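Long-range contacts in GrgF (Penicillium sp. sh18, PDB 6LZH), which acts as a polyketide transferase of the alpha/beta hydrolase fold in the biosynthesis of gregatin A, a fungal polyketide with an alkylated furanone core: residues F13-G18 with L91-T96; L25-Q30 with W55-G60; A133-A138 with M233-E238; M158-S163 with S208-Y213; Y172-N177 with E204-V209. All blocks are in the same frame, centred on the assembly; numbering follows the deposited sequence.

Contact 1 of 5, residues F13-G18 with L91-T96; sequences FTTLDG and LHDAVT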
# COMPACT_ATOMS: atom_id res chain seq x y z
N PHE A 13 -11.36 -14.10 14.79
CA PHE A 13 -11.10 -12.80 15.38
C PHE A 13 -11.43 -11.74 14.34
O PHE A 13 -11.53 -12.03 13.15
CB PHE A 13 -9.65 -12.67 15.88
CG PHE A 13 -8.59 -12.80 14.79
CD1 PHE A 13 -8.16 -14.06 14.35
CD2 PHE A 13 -8.02 -11.67 14.22
CE1 PHE A 13 -7.19 -14.19 13.36
CE2 PHE A 13 -7.04 -11.77 13.22
CZ PHE A 13 -6.62 -13.04 12.79
N THR A 14 -11.62 -10.51 14.83
CA THR A 14 -12.12 -9.41 14.01
C THR A 14 -10.97 -8.48 13.62
O THR A 14 -10.07 -8.23 14.41
CB THR A 14 -13.20 -8.64 14.77
OG1 THR A 14 -14.19 -9.58 15.24
CG2 THR A 14 -13.89 -7.62 13.87
N THR A 15 -11.01 -7.98 12.38
CA THR A 15 -9.98 -7.06 11.92
C THR A 15 -10.45 -5.61 12.08
O THR A 15 -11.65 -5.33 12.20
CB THR A 15 -9.62 -7.31 10.45
OG1 THR A 15 -10.76 -7.01 9.64
CG2 THR A 15 -9.22 -8.76 10.23
N LEU A 16 -9.49 -4.69 12.04
CA LEU A 16 -9.84 -3.28 12.15
C LEU A 16 -10.85 -2.88 11.08
O LEU A 16 -11.75 -2.07 11.33
CB LEU A 16 -8.58 -2.41 12.08
CG LEU A 16 -8.72 -0.88 12.24
CD1 LEU A 16 -9.34 -0.50 13.58
CD2 LEU A 16 -7.36 -0.24 12.10
N ASP A 17 -10.74 -3.45 9.88
CA ASP A 17 -11.67 -3.09 8.82
C ASP A 17 -12.91 -3.99 8.79
O ASP A 17 -13.59 -4.06 7.76
CB ASP A 17 -10.98 -3.08 7.44
CG ASP A 17 -9.94 -4.18 7.26
OD1 ASP A 17 -9.87 -5.12 8.08
OD2 ASP A 17 -9.19 -4.12 6.26
N GLY A 18 -13.24 -4.65 9.90
CA GLY A 18 -14.54 -5.26 10.07
C GLY A 18 -14.72 -6.67 9.57
O GLY A 18 -15.86 -7.15 9.52
N LEU A 91 -2.22 -9.04 10.67
CA LEU A 91 -1.35 -9.68 11.66
C LEU A 91 -1.21 -8.83 12.92
O LEU A 91 -1.06 -9.37 14.02
CB LEU A 91 0.03 -9.96 11.07
CG LEU A 91 0.12 -11.19 10.16
CD1 LEU A 91 1.53 -11.27 9.57
CD2 LEU A 91 -0.20 -12.47 10.95
N HIS A 92 -1.26 -7.50 12.78
CA HIS A 92 -1.35 -6.66 13.98
C HIS A 92 -2.65 -6.93 14.75
O HIS A 92 -2.66 -6.94 15.99
CB HIS A 92 -1.29 -5.17 13.62
CG HIS A 92 -0.18 -4.80 12.69
ND1 HIS A 92 1.04 -5.44 12.67
CD2 HIS A 92 -0.11 -3.83 11.73
CE1 HIS A 92 1.81 -4.89 11.75
NE2 HIS A 92 1.14 -3.91 11.17
N ASP A 93 -3.75 -7.14 14.03
CA ASP A 93 -5.00 -7.45 14.71
C ASP A 93 -4.94 -8.84 15.34
O ASP A 93 -5.50 -9.06 16.42
CB ASP A 93 -6.17 -7.35 13.71
CG ASP A 93 -6.37 -5.94 13.19
OD1 ASP A 93 -5.90 -5.00 13.88
OD2 ASP A 93 -6.97 -5.77 12.09
N ALA A 94 -4.24 -9.76 14.69
CA ALA A 94 -4.05 -11.09 15.28
C ALA A 94 -3.24 -11.01 16.57
O ALA A 94 -3.58 -11.66 17.56
CB ALA A 94 -3.39 -12.01 14.26
N VAL A 95 -2.16 -10.21 16.57
CA VAL A 95 -1.37 -10.03 17.79
C VAL A 95 -2.23 -9.46 18.91
O VAL A 95 -2.20 -9.94 20.05
CB VAL A 95 -0.14 -9.14 17.50
CG1 VAL A 95 0.46 -8.57 18.80
CG2 VAL A 95 0.91 -9.88 16.68
N THR A 96 -3.04 -8.44 18.60
CA THR A 96 -3.96 -7.85 19.57
C THR A 96 -4.88 -8.91 20.17
O THR A 96 -5.03 -8.99 21.40
CB THR A 96 -4.80 -6.76 18.89
OG1 THR A 96 -3.94 -5.72 18.45
CG2 THR A 96 -5.87 -6.21 19.84
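Asp93 reaches from its helix to the backbone of Leu16, whose N gives a hydrogen bond of 2.7 Å to Asp93 OD2. With CG anti to the carbonyl carbon and beside the backbone N (chi1 -64°), the carboxylate is held out toward the loop. The bond is fairly straight at the hydrogen (164°), yet the N-H arrives from above the carboxylate, 55° out of its plane. The same OD2 also takes a salt bridge from Arg161 of the second subunit. It lies 3.3 Å from Thr15 CA, and the Asp93 side chain crosses that of Thr15 at about a right angle. A few residues earlier, on the strand, the Phe13 ring leans obliquely on the helix backbone: CE2 is 3.7 Å from Ala94 CA, and CZ is equally close to Ala94 CB. In terms of the alpha/beta hydrolase fold, the edge strand 9-14 and the turn that ends it are here fastened to helix 84-99. That turn, type I from Thr15 to Gly18, is closed by Gly18 N to Thr15 O (2.9 Å) and stiffened by Thr15 OG1, which donates to Asp17 OD1 (2.6 Å). Gln86 and His90, from the same helix, hold the Asp17 carboxylate in turn. Farther out, Tyr66 meets the Phe13 ring edge-to-face.

Contact 2 of 5, residues L25-Q30 with W55-G60; sequences LFPASQ and WFQEHG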
# COMPACT_ATOMS: atom_id res chain seq x y z
N LEU A 25 -6.34 -22.75 16.57
CA LEU A 25 -5.48 -22.51 17.71
C LEU A 25 -4.93 -23.84 18.19
O LEU A 25 -5.71 -24.77 18.44
CB LEU A 25 -6.28 -21.81 18.82
CG LEU A 25 -5.57 -21.52 20.14
CD1 LEU A 25 -4.46 -20.53 19.91
CD2 LEU A 25 -6.58 -20.99 21.16
N PHE A 26 -3.60 -23.95 18.30
CA PHE A 26 -2.92 -25.13 18.83
C PHE A 26 -2.35 -24.77 20.20
O PHE A 26 -1.21 -24.28 20.30
CB PHE A 26 -1.82 -25.63 17.89
CG PHE A 26 -2.31 -26.04 16.52
CD1 PHE A 26 -2.62 -25.08 15.56
CD2 PHE A 26 -2.46 -27.39 16.18
CE1 PHE A 26 -3.08 -25.46 14.30
CE2 PHE A 26 -2.90 -27.77 14.92
CZ PHE A 26 -3.21 -26.80 13.98
N PRO A 27 -3.11 -24.97 21.29
CA PRO A 27 -2.65 -24.50 22.60
C PRO A 27 -1.54 -25.36 23.16
O PRO A 27 -1.59 -26.59 23.12
CB PRO A 27 -3.91 -24.60 23.47
CG PRO A 27 -4.77 -25.59 22.78
CD PRO A 27 -4.52 -25.40 21.31
N ALA A 28 -0.53 -24.69 23.71
CA ALA A 28 0.47 -25.36 24.52
C ALA A 28 -0.16 -25.77 25.86
O ALA A 28 -1.24 -25.31 26.23
CB ALA A 28 1.67 -24.46 24.78
N SER A 29 0.55 -26.65 26.57
CA SER A 29 0.07 -27.22 27.83
C SER A 29 0.15 -26.26 29.00
O SER A 29 -0.39 -26.57 30.07
CB SER A 29 0.86 -28.49 28.17
OG SER A 29 0.74 -29.43 27.13
N GLN A 30 0.82 -25.12 28.85
CA GLN A 30 0.95 -24.16 29.93
C GLN A 30 1.27 -22.81 29.32
O GLN A 30 1.63 -22.71 28.14
CB GLN A 30 2.01 -24.59 30.95
CG GLN A 30 3.43 -24.65 30.42
CD GLN A 30 3.61 -25.69 29.32
OE1 GLN A 30 3.48 -26.90 29.55
NE2 GLN A 30 3.91 -25.23 28.11
N TRP A 55 4.07 -29.51 15.72
CA TRP A 55 5.42 -29.68 16.24
C TRP A 55 5.78 -28.57 17.23
O TRP A 55 6.35 -28.85 18.29
CB TRP A 55 6.42 -29.71 15.08
CG TRP A 55 7.83 -30.09 15.46
CD1 TRP A 55 8.40 -31.33 15.34
CD2 TRP A 55 8.84 -29.23 15.99
NE1 TRP A 55 9.70 -31.28 15.77
CE2 TRP A 55 10.00 -30.01 16.17
CE3 TRP A 55 8.88 -27.87 16.34
CZ2 TRP A 55 11.19 -29.48 16.69
CZ3 TRP A 55 10.07 -27.34 16.85
CH2 TRP A 55 11.21 -28.14 17.01
N PHE A 56 5.52 -27.31 16.87
CA PHE A 56 5.79 -26.20 17.79
C PHE A 56 4.95 -26.33 19.06
O PHE A 56 5.43 -26.06 20.17
CB PHE A 56 5.50 -24.84 17.13
CG PHE A 56 6.59 -24.37 16.18
CD1 PHE A 56 7.91 -24.30 16.60
CD2 PHE A 56 6.28 -23.99 14.88
CE1 PHE A 56 8.91 -23.87 15.72
CE2 PHE A 56 7.28 -23.57 13.99
CZ PHE A 56 8.58 -23.50 14.42
N GLN A 57 3.67 -26.68 18.90
CA GLN A 57 2.81 -26.90 20.07
C GLN A 57 3.41 -27.94 21.01
O GLN A 57 3.42 -27.77 22.24
CB GLN A 57 1.42 -27.32 19.59
CG GLN A 57 0.40 -27.59 20.70
CD GLN A 57 -0.85 -28.28 20.21
OE1 GLN A 57 -0.84 -28.97 19.18
NE2 GLN A 57 -1.95 -28.09 20.94
N GLU A 58 3.94 -29.04 20.44
CA GLU A 58 4.55 -30.10 21.25
C GLU A 58 5.80 -29.62 21.96
O GLU A 58 6.20 -30.24 22.95
CB GLU A 58 4.87 -31.31 20.37
CG GLU A 58 3.67 -32.15 20.01
CD GLU A 58 3.95 -33.11 18.88
OE1 GLU A 58 5.04 -33.01 18.28
OE2 GLU A 58 3.09 -33.95 18.60
N HIS A 59 6.42 -28.53 21.49
CA HIS A 59 7.56 -27.91 22.14
C HIS A 59 7.17 -26.67 22.94
O HIS A 59 8.02 -25.81 23.20
CB HIS A 59 8.64 -27.59 21.10
CG HIS A 59 9.27 -28.81 20.52
ND1 HIS A 59 8.64 -29.61 19.58
CD2 HIS A 59 10.45 -29.42 20.79
CE1 HIS A 59 9.42 -30.63 19.28
NE2 HIS A 59 10.53 -30.54 20.00
N GLY A 60 5.91 -26.55 23.34
CA GLY A 60 5.52 -25.52 24.28
C GLY A 60 5.10 -24.19 23.69
O GLY A 60 4.92 -23.22 24.44
O HOH W 1 2.80 -28.15 25.09
O HOH W 2 4.18 -23.01 27.03
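Gln57 NE2 is gripped by two backbone carbonyls, Pro27 O across the contact and Leu6 O near the N-terminus. The bond to Pro27 O is short (2.7 Å) and almost straight at the hydrogen (171°); the acceptor lies in the amide plane of Gln57, whereas the donor sits well above the carbonyl plane. An extended chain, with CG anti to the backbone N (chi1 179°), carries the amide that far from the helix. On the way it passes Phe26, whose CB is 3.7 Å from Gln57 CD. The ring and amide planes stand nearly perpendicular, and OE1 comes to the ring edge, 3.8 Å from Phe26 CD2. Helix 49-58 ends here in a Schellman motif, with Gly60 at positive phi as the C-prime residue, and Gly60 O rests 3.5 Å from Ala28 CB. Two waters fill in the polar links: one accepts from Ser29 N and donates to Gln57 O (2.9 Å), another donates to both Gln30 O and Gly60 O (2.7 Å to the latter). The loop leaving strand 20-26 is thus joined to the helix end by one side-chain amide, bridging waters and close packing, so the Gln57 amide probably matters for holding the two together.

Contact 3 of 5, residues A133-A138 with M233-E238; sequences AAIAVA and MMVTPE
Val235 starts its approach to the neighbouring strand at CB, which lies 3.9 Å from Ala136 O and 4.1 Å from Val137 CG2. The two valines run side by side and point the same way. Beyond CB, CG2 is the branch turned to Ile135: a chi1 of 178° sets it anti to the carbonyl carbon, 4.3 Å from Ile135 CG2. This face, which also carries Met233, is covered by helix 277-292, with Gln284 touching Val235 and Phe287 touching Met233. Underneath runs a regular parallel ladder between strand 133-137 and strand 232-237, adjacent in the central sheet of the alpha/beta hydrolase fold. Met233 bonds through its N to Ala134 O and through its O to Ala136 N, and Val235 repeats the pattern one step on, from its N to Ala136 O and from Ala138 N to its O. The last is the straightest of the four (2.7 Å, 177°). CA-H groups of Ile135 and Val137 add contacts to the same carbonyl oxygens of Met233 and Val235. At Ala138 the chain turns out of the strand with a left-handed backbone, and its CB packs 3.6 Å from Pro237 CD. That methyl also touches Asp240 and His269, the probable acid and base of a Cys-His-Asp triad with Cys115.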
# COMPACT_ATOMS: atom_id res chain seq x y z
N ALA A 133 9.69 -11.69 17.90
CA ALA A 133 10.60 -12.35 16.96
C ALA A 133 9.81 -12.70 15.71
O ALA A 133 8.59 -12.85 15.76
CB ALA A 133 11.22 -13.62 17.58
N ALA A 134 10.52 -12.84 14.59
CA ALA A 134 9.87 -13.14 13.32
C ALA A 134 10.72 -14.14 12.55
O ALA A 134 11.95 -14.01 12.53
CB ALA A 134 9.67 -11.87 12.47
N ILE A 135 10.06 -15.12 11.92
CA ILE A 135 10.73 -16.11 11.07
C ILE A 135 10.07 -16.10 9.69
O ILE A 135 8.84 -16.28 9.59
CB ILE A 135 10.65 -17.52 11.67
CG1 ILE A 135 11.32 -17.56 13.06
CG2 ILE A 135 11.28 -18.54 10.68
CD1 ILE A 135 11.01 -18.88 13.84
N ALA A 136 10.88 -15.94 8.65
CA ALA A 136 10.41 -16.01 7.27
C ALA A 136 11.04 -17.22 6.59
O ALA A 136 12.27 -17.32 6.52
CB ALA A 136 10.74 -14.72 6.50
N VAL A 137 10.21 -18.13 6.11
CA VAL A 137 10.67 -19.33 5.42
C VAL A 137 10.38 -19.18 3.93
O VAL A 137 9.22 -19.03 3.52
CB VAL A 137 9.99 -20.59 5.97
CG1 VAL A 137 10.47 -21.79 5.20
CG2 VAL A 137 10.24 -20.73 7.48
N ALA A 138 11.45 -19.27 3.11
CA ALA A 138 11.41 -19.10 1.67
C ALA A 138 10.50 -17.95 1.25
O ALA A 138 9.58 -18.15 0.44
CB ALA A 138 10.99 -20.41 1.00
N MET A 233 14.62 -13.98 11.58
CA MET A 233 15.33 -15.10 11.00
C MET A 233 14.79 -15.38 9.61
O MET A 233 13.57 -15.48 9.42
CB MET A 233 15.19 -16.35 11.86
CG MET A 233 15.81 -17.54 11.22
SD MET A 233 15.71 -18.96 12.36
CE MET A 233 16.57 -20.19 11.40
N MET A 234 15.68 -15.53 8.64
CA MET A 234 15.27 -15.99 7.33
C MET A 234 15.75 -17.41 7.11
O MET A 234 16.90 -17.75 7.45
CB MET A 234 15.81 -15.10 6.21
CG MET A 234 15.12 -15.42 4.88
SD MET A 234 15.66 -14.31 3.59
CE MET A 234 14.93 -12.75 4.10
N VAL A 235 14.89 -18.23 6.51
CA VAL A 235 15.18 -19.62 6.20
C VAL A 235 15.03 -19.80 4.70
O VAL A 235 13.90 -19.81 4.18
CB VAL A 235 14.28 -20.59 6.97
CG1 VAL A 235 14.60 -22.04 6.58
CG2 VAL A 235 14.46 -20.36 8.47
N THR A 236 16.16 -19.94 4.01
CA THR A 236 16.21 -19.80 2.56
C THR A 236 16.69 -21.11 1.96
O THR A 236 17.83 -21.53 2.23
CB THR A 236 17.14 -18.64 2.17
OG1 THR A 236 16.55 -17.40 2.56
CG2 THR A 236 17.39 -18.62 0.67
N PRO A 237 15.88 -21.79 1.15
CA PRO A 237 16.39 -22.96 0.43
C PRO A 237 17.50 -22.52 -0.51
O PRO A 237 17.43 -21.45 -1.11
CB PRO A 237 15.16 -23.48 -0.32
CG PRO A 237 13.95 -22.89 0.42
CD PRO A 237 14.46 -21.53 0.85
N GLU A 238 18.56 -23.34 -0.59
CA GLU A 238 19.72 -22.97 -1.41
C GLU A 238 19.36 -22.91 -2.89
O GLU A 238 19.90 -22.08 -3.63
CB GLU A 238 20.88 -23.95 -1.18
CG GLU A 238 22.06 -23.79 -2.17
CD GLU A 238 23.10 -24.92 -2.06
OE1 GLU A 238 22.87 -25.89 -1.32
OE2 GLU A 238 24.14 -24.83 -2.73

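Contact 4 of 5, residues M158-S163 with S208-Y213; sequences MHDRAS and SVQTYY
Asp160 and Gln210 make the close part of this helix crossing. With CG anti to the backbone N (chi1 -178°), Asp160 reaches toward the other helix; Gln210 NE2 donates to the anti lone pair of Asp160 OD2 (2.9 Å, 163° at the hydrogen), carboxylate and amide nearly coplanar, and also to Ala157 O. Val209 CG2 packs 3.6 Å from Asp160 CB. Arg164 forms a salt bridge with OD2, while OD1 accepts from Met171 N. Replacing Asp160 by an alanine would probably leave Arg164 and Met171 N without this partner, and Gln210 NE2 with Ala157 O but no carboxylate. Segments 158-163 and 209-213 cross at -124°; their helices belong to the insertion between strands 133-137 and 232-237, where alpha/beta hydrolases commonly carry their cap. The other flank is linked through a water, which donates to Gln210 OE1, accepts from Arg161 NH1 and lies over the Tyr213 ring centre, where Met158 CE obliquely approaches Tyr213 CE2 (3.6 Å). This flank faces the second subunit, whose Glu89 and Asp93 pair with Arg161 and whose His92 bonds Tyr213.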
# COMPACT_ATOMS: atom_id res chain seq x y z
N MET A 158 -7.73 -1.83 -14.62
CA MET A 158 -8.59 -0.67 -14.83
C MET A 158 -9.96 -1.09 -15.35
O MET A 158 -10.98 -0.55 -14.91
CB MET A 158 -7.96 0.34 -15.80
CG MET A 158 -6.67 1.04 -15.32
SD MET A 158 -6.78 1.84 -13.70
CE MET A 158 -6.05 0.59 -12.63
N HIS A 159 -9.99 -2.06 -16.26
CA HIS A 159 -11.28 -2.54 -16.75
C HIS A 159 -12.07 -3.23 -15.63
O HIS A 159 -13.29 -3.09 -15.54
CB HIS A 159 -11.08 -3.49 -17.92
CG HIS A 159 -12.36 -4.04 -18.49
ND1 HIS A 159 -12.82 -5.30 -18.18
CD2 HIS A 159 -13.26 -3.49 -19.33
CE1 HIS A 159 -13.96 -5.51 -18.82
NE2 HIS A 159 -14.25 -4.43 -19.53
N ASP A 160 -11.37 -3.96 -14.76
CA ASP A 160 -12.02 -4.66 -13.66
C ASP A 160 -12.71 -3.68 -12.71
O ASP A 160 -13.86 -3.90 -12.30
CB ASP A 160 -10.99 -5.51 -12.92
CG ASP A 160 -11.60 -6.30 -11.79
OD1 ASP A 160 -12.61 -7.01 -12.02
OD2 ASP A 160 -11.09 -6.19 -10.65
N ARG A 161 -12.01 -2.60 -12.32
CA ARG A 161 -12.62 -1.57 -11.49
C ARG A 161 -13.92 -1.07 -12.10
O ARG A 161 -14.97 -1.02 -11.44
CB ARG A 161 -11.67 -0.37 -11.32
CG ARG A 161 -10.45 -0.59 -10.45
CD ARG A 161 -9.79 0.76 -10.07
NE ARG A 161 -10.46 1.40 -8.94
CZ ARG A 161 -10.19 1.16 -7.65
NH1 ARG A 161 -9.26 0.27 -7.32
NH2 ARG A 161 -10.85 1.79 -6.69
N ALA A 162 -13.84 -0.61 -13.36
CA ALA A 162 -14.99 0.02 -14.01
C ALA A 162 -16.15 -0.97 -14.16
O ALA A 162 -17.32 -0.59 -14.01
CB ALA A 162 -14.57 0.56 -15.38
N SER A 163 -15.84 -2.23 -14.47
CA SER A 163 -16.87 -3.25 -14.64
C SER A 163 -17.53 -3.58 -13.31
O SER A 163 -18.75 -3.74 -13.24
CB SER A 163 -16.26 -4.50 -15.27
OG SER A 163 -15.65 -4.21 -16.54
N SER A 208 -7.25 -12.70 -8.32
CA SER A 208 -7.85 -11.49 -8.85
C SER A 208 -6.82 -10.68 -9.62
O SER A 208 -5.64 -10.66 -9.28
CB SER A 208 -8.43 -10.62 -7.72
OG SER A 208 -7.38 -10.02 -7.00
N VAL A 209 -7.27 -10.01 -10.69
CA VAL A 209 -6.36 -9.12 -11.40
C VAL A 209 -5.89 -7.98 -10.50
O VAL A 209 -4.83 -7.41 -10.73
CB VAL A 209 -6.99 -8.56 -12.69
CG1 VAL A 209 -7.45 -9.68 -13.60
CG2 VAL A 209 -8.15 -7.61 -12.39
N GLN A 210 -6.68 -7.61 -9.48
CA GLN A 210 -6.25 -6.54 -8.60
C GLN A 210 -5.04 -6.95 -7.78
O GLN A 210 -4.31 -6.07 -7.28
CB GLN A 210 -7.40 -6.12 -7.68
CG GLN A 210 -8.63 -5.60 -8.44
CD GLN A 210 -8.29 -4.36 -9.27
OE1 GLN A 210 -7.43 -3.54 -8.88
NE2 GLN A 210 -8.95 -4.22 -10.41
N THR A 211 -4.82 -8.25 -7.60
CA THR A 211 -3.65 -8.71 -6.87
C THR A 211 -2.37 -8.13 -7.48
O THR A 211 -1.50 -7.64 -6.75
CB THR A 211 -3.59 -10.24 -6.88
OG1 THR A 211 -4.70 -10.77 -6.13
CG2 THR A 211 -2.28 -10.73 -6.27
N TYR A 212 -2.26 -8.14 -8.81
CA TYR A 212 -1.05 -7.62 -9.45
C TYR A 212 -0.95 -6.10 -9.31
O TYR A 212 0.15 -5.58 -9.08
CB TYR A 212 -1.03 -8.04 -10.93
CG TYR A 212 0.28 -7.67 -11.62
CD1 TYR A 212 1.38 -8.53 -11.57
CD2 TYR A 212 0.43 -6.46 -12.29
CE1 TYR A 212 2.59 -8.19 -12.18
CE2 TYR A 212 1.63 -6.12 -12.90
CZ TYR A 212 2.71 -6.99 -12.85
OH TYR A 212 3.90 -6.65 -13.46
N TYR A 213 -2.08 -5.39 -9.43
CA TYR A 213 -2.10 -3.95 -9.19
C TYR A 213 -1.54 -3.59 -7.82
O TYR A 213 -0.67 -2.72 -7.69
CB TYR A 213 -3.54 -3.42 -9.33
CG TYR A 213 -3.71 -1.94 -9.01
CD1 TYR A 213 -3.88 -1.49 -7.70
CD2 TYR A 213 -3.70 -0.99 -10.03
CE1 TYR A 213 -4.03 -0.13 -7.42
CE2 TYR A 213 -3.84 0.37 -9.75
CZ TYR A 213 -4.01 0.79 -8.44
OH TYR A 213 -4.18 2.14 -8.17
O HOH W 3 -7.06 -0.87 -9.29

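Contact 5 of 5, residues Y172-N177 with E204-V209; sequences YLPYVN and ENRISV
Tyr175 lays one ring face over Asn205, whose CA stands 3.9 Å from the ring centroid and only 4° off the ring normal, a CH-pi contact. A CG anti to the carbonyl carbon (chi1 -74°) swings the ring over that residue. At the ring's edge, near its plane, is Ile207 CB, while the hydroxyl is hydrogen-bonded to Asn42. Tyr172, at the start of the strand, meets the partner strand differently: its CD2 comes obliquely to within 3.3 Å of Ser208 N, and its hydroxyl extends on to Arg79 O. Between the two tyrosines the side chains divide across the two-stranded antiparallel ribbon. The Leu173 side chain crosses that of Val209 at about a right angle, with Leu173 CG 3.7 Å from Val209 CG1, on the same side as Ile207. Pro174 and Arg206 share the reverse side, where the bent arginine brings NH2 to 3.8 Å from Pro174 CD and turns one face of its guanidinium to Tyr172 O. Leu173 and Ile207 form the hydrogen-bonded pair, N to O in both directions, and Tyr175 N continues the pattern to Asn205 O. A leucine in place of Tyr175 would take away the flat face and the hydroxyl, and is likely to open a gap above Asn205 and cost Asn42 a partner. About 9 Å from the side chain of the probable nucleophile Cys115, Tyr175 thus joins the ribbon to Asn205 by its face and to Asn42 by its hydroxyl.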
# COMPACT_ATOMS: atom_id res chain seq x y z
N TYR A 172 -10.71 -12.53 -12.79
CA TYR A 172 -9.64 -13.36 -12.28
C TYR A 172 -8.72 -13.78 -13.41
O TYR A 172 -9.13 -13.88 -14.57
CB TYR A 172 -10.19 -14.60 -11.56
CG TYR A 172 -10.83 -14.25 -10.23
CD1 TYR A 172 -12.16 -13.89 -10.17
CD2 TYR A 172 -10.09 -14.29 -9.05
CE1 TYR A 172 -12.76 -13.56 -8.97
CE2 TYR A 172 -10.68 -13.96 -7.84
CZ TYR A 172 -12.01 -13.59 -7.81
OH TYR A 172 -12.62 -13.26 -6.63
N LEU A 173 -7.46 -14.00 -13.08
CA LEU A 173 -6.54 -14.62 -14.01
C LEU A 173 -6.25 -16.05 -13.58
O LEU A 173 -6.13 -16.31 -12.38
CB LEU A 173 -5.22 -13.85 -14.07
CG LEU A 173 -5.36 -12.48 -14.71
CD1 LEU A 173 -4.02 -11.78 -14.70
CD2 LEU A 173 -5.93 -12.63 -16.12
N PRO A 174 -6.14 -16.99 -14.52
CA PRO A 174 -5.69 -18.33 -14.16
C PRO A 174 -4.17 -18.37 -14.02
O PRO A 174 -3.44 -17.54 -14.56
CB PRO A 174 -6.14 -19.18 -15.35
CG PRO A 174 -5.98 -18.23 -16.51
CD PRO A 174 -6.32 -16.84 -15.98
N TYR A 175 -3.71 -19.38 -13.27
CA TYR A 175 -2.28 -19.61 -13.16
C TYR A 175 -1.66 -19.92 -14.52
O TYR A 175 -0.50 -19.56 -14.78
CB TYR A 175 -2.01 -20.75 -12.19
CG TYR A 175 -2.21 -20.42 -10.72
CD1 TYR A 175 -2.72 -19.18 -10.32
CD2 TYR A 175 -1.87 -21.33 -9.74
CE1 TYR A 175 -2.88 -18.88 -8.98
CE2 TYR A 175 -2.04 -21.05 -8.41
CZ TYR A 175 -2.54 -19.82 -8.03
OH TYR A 175 -2.69 -19.56 -6.68
N VAL A 176 -2.42 -20.59 -15.39
CA VAL A 176 -1.98 -21.00 -16.72
C VAL A 176 -3.14 -20.76 -17.68
O VAL A 176 -4.22 -21.32 -17.49
CB VAL A 176 -1.55 -22.48 -16.78
CG1 VAL A 176 -0.95 -22.82 -18.14
CG2 VAL A 176 -0.58 -22.83 -15.66
N ASN A 177 -2.92 -19.93 -18.70
CA ASN A 177 -3.93 -19.74 -19.73
C ASN A 177 -4.14 -21.04 -20.51
O ASN A 177 -3.28 -21.92 -20.55
CB ASN A 177 -3.52 -18.62 -20.70
CG ASN A 177 -3.36 -17.28 -20.01
OD1 ASN A 177 -2.34 -16.61 -20.16
ND2 ASN A 177 -4.38 -16.88 -19.24
N GLU A 204 -6.50 -23.36 -5.38
CA GLU A 204 -7.34 -22.43 -6.12
C GLU A 204 -6.48 -21.81 -7.21
O GLU A 204 -5.55 -21.05 -6.92
CB GLU A 204 -7.92 -21.37 -5.18
CG GLU A 204 -9.02 -20.49 -5.80
CD GLU A 204 -10.11 -21.28 -6.49
OE1 GLU A 204 -10.88 -22.00 -5.81
OE2 GLU A 204 -10.19 -21.18 -7.74
N ASN A 205 -6.75 -22.15 -8.47
CA ASN A 205 -5.89 -21.78 -9.59
C ASN A 205 -6.27 -20.44 -10.21
O ASN A 205 -5.99 -20.21 -11.40
CB ASN A 205 -5.90 -22.88 -10.65
CG ASN A 205 -7.18 -22.91 -11.45
OD1 ASN A 205 -8.26 -22.67 -10.92
ND2 ASN A 205 -7.07 -23.20 -12.75
N ARG A 206 -6.90 -19.55 -9.44
CA ARG A 206 -7.29 -18.24 -9.93
C ARG A 206 -6.91 -17.19 -8.89
O ARG A 206 -6.95 -17.43 -7.68
CB ARG A 206 -8.81 -18.17 -10.21
CG ARG A 206 -9.32 -19.27 -11.13
CD ARG A 206 -10.43 -18.78 -12.06
NE ARG A 206 -9.92 -18.53 -13.41
CZ ARG A 206 -10.57 -17.83 -14.34
NH1 ARG A 206 -11.76 -17.31 -14.05
NH2 ARG A 206 -10.04 -17.65 -15.54
N ILE A 207 -6.57 -16.00 -9.38
CA ILE A 207 -6.18 -14.89 -8.54
C ILE A 207 -6.78 -13.63 -9.16
O ILE A 207 -6.86 -13.52 -10.39
CB ILE A 207 -4.65 -14.81 -8.40
CG1 ILE A 207 -4.25 -13.77 -7.36
CG2 ILE A 207 -3.98 -14.50 -9.72
CD1 ILE A 207 -4.24 -14.32 -5.97
N SER A 208 -7.25 -12.70 -8.32
CA SER A 208 -7.85 -11.49 -8.85
C SER A 208 -6.82 -10.68 -9.62
O SER A 208 -5.64 -10.66 -9.28
CB SER A 208 -8.43 -10.62 -7.72
OG SER A 208 -7.38 -10.02 -7.00
N VAL A 209 -7.27 -10.01 -10.69
CA VAL A 209 -6.36 -9.12 -11.40
C VAL A 209 -5.89 -7.98 -10.50
O VAL A 209 -4.83 -7.41 -10.73
CB VAL A 209 -6.99 -8.56 -12.69
CG1 VAL A 209 -7.45 -9.68 -13.60
CG2 VAL A 209 -8.15 -7.61 -12.39

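Contact 3 is the most central of the five, wholly buried and built from backbone bonds between parallel strands. Contacts 1 and 2 reach the same sheet through neighbouring strands 9-14 and 20-26, but each joins a strand end to a helix, using a carboxylate in one case and an amide plus water in the other. Contacts 4 and 5 lie across the chain's centre from contact 3, nested in the loop it closes, and share Ser208 and Val209: contact 4 pairs helices and is buried, contact 5 is a short antiparallel ribbon, only partly buried. Asp93 of contact 1 and Arg161 of contact 4 pair across the two subunits, whereas no other chain touches contacts 2, 3 and 5.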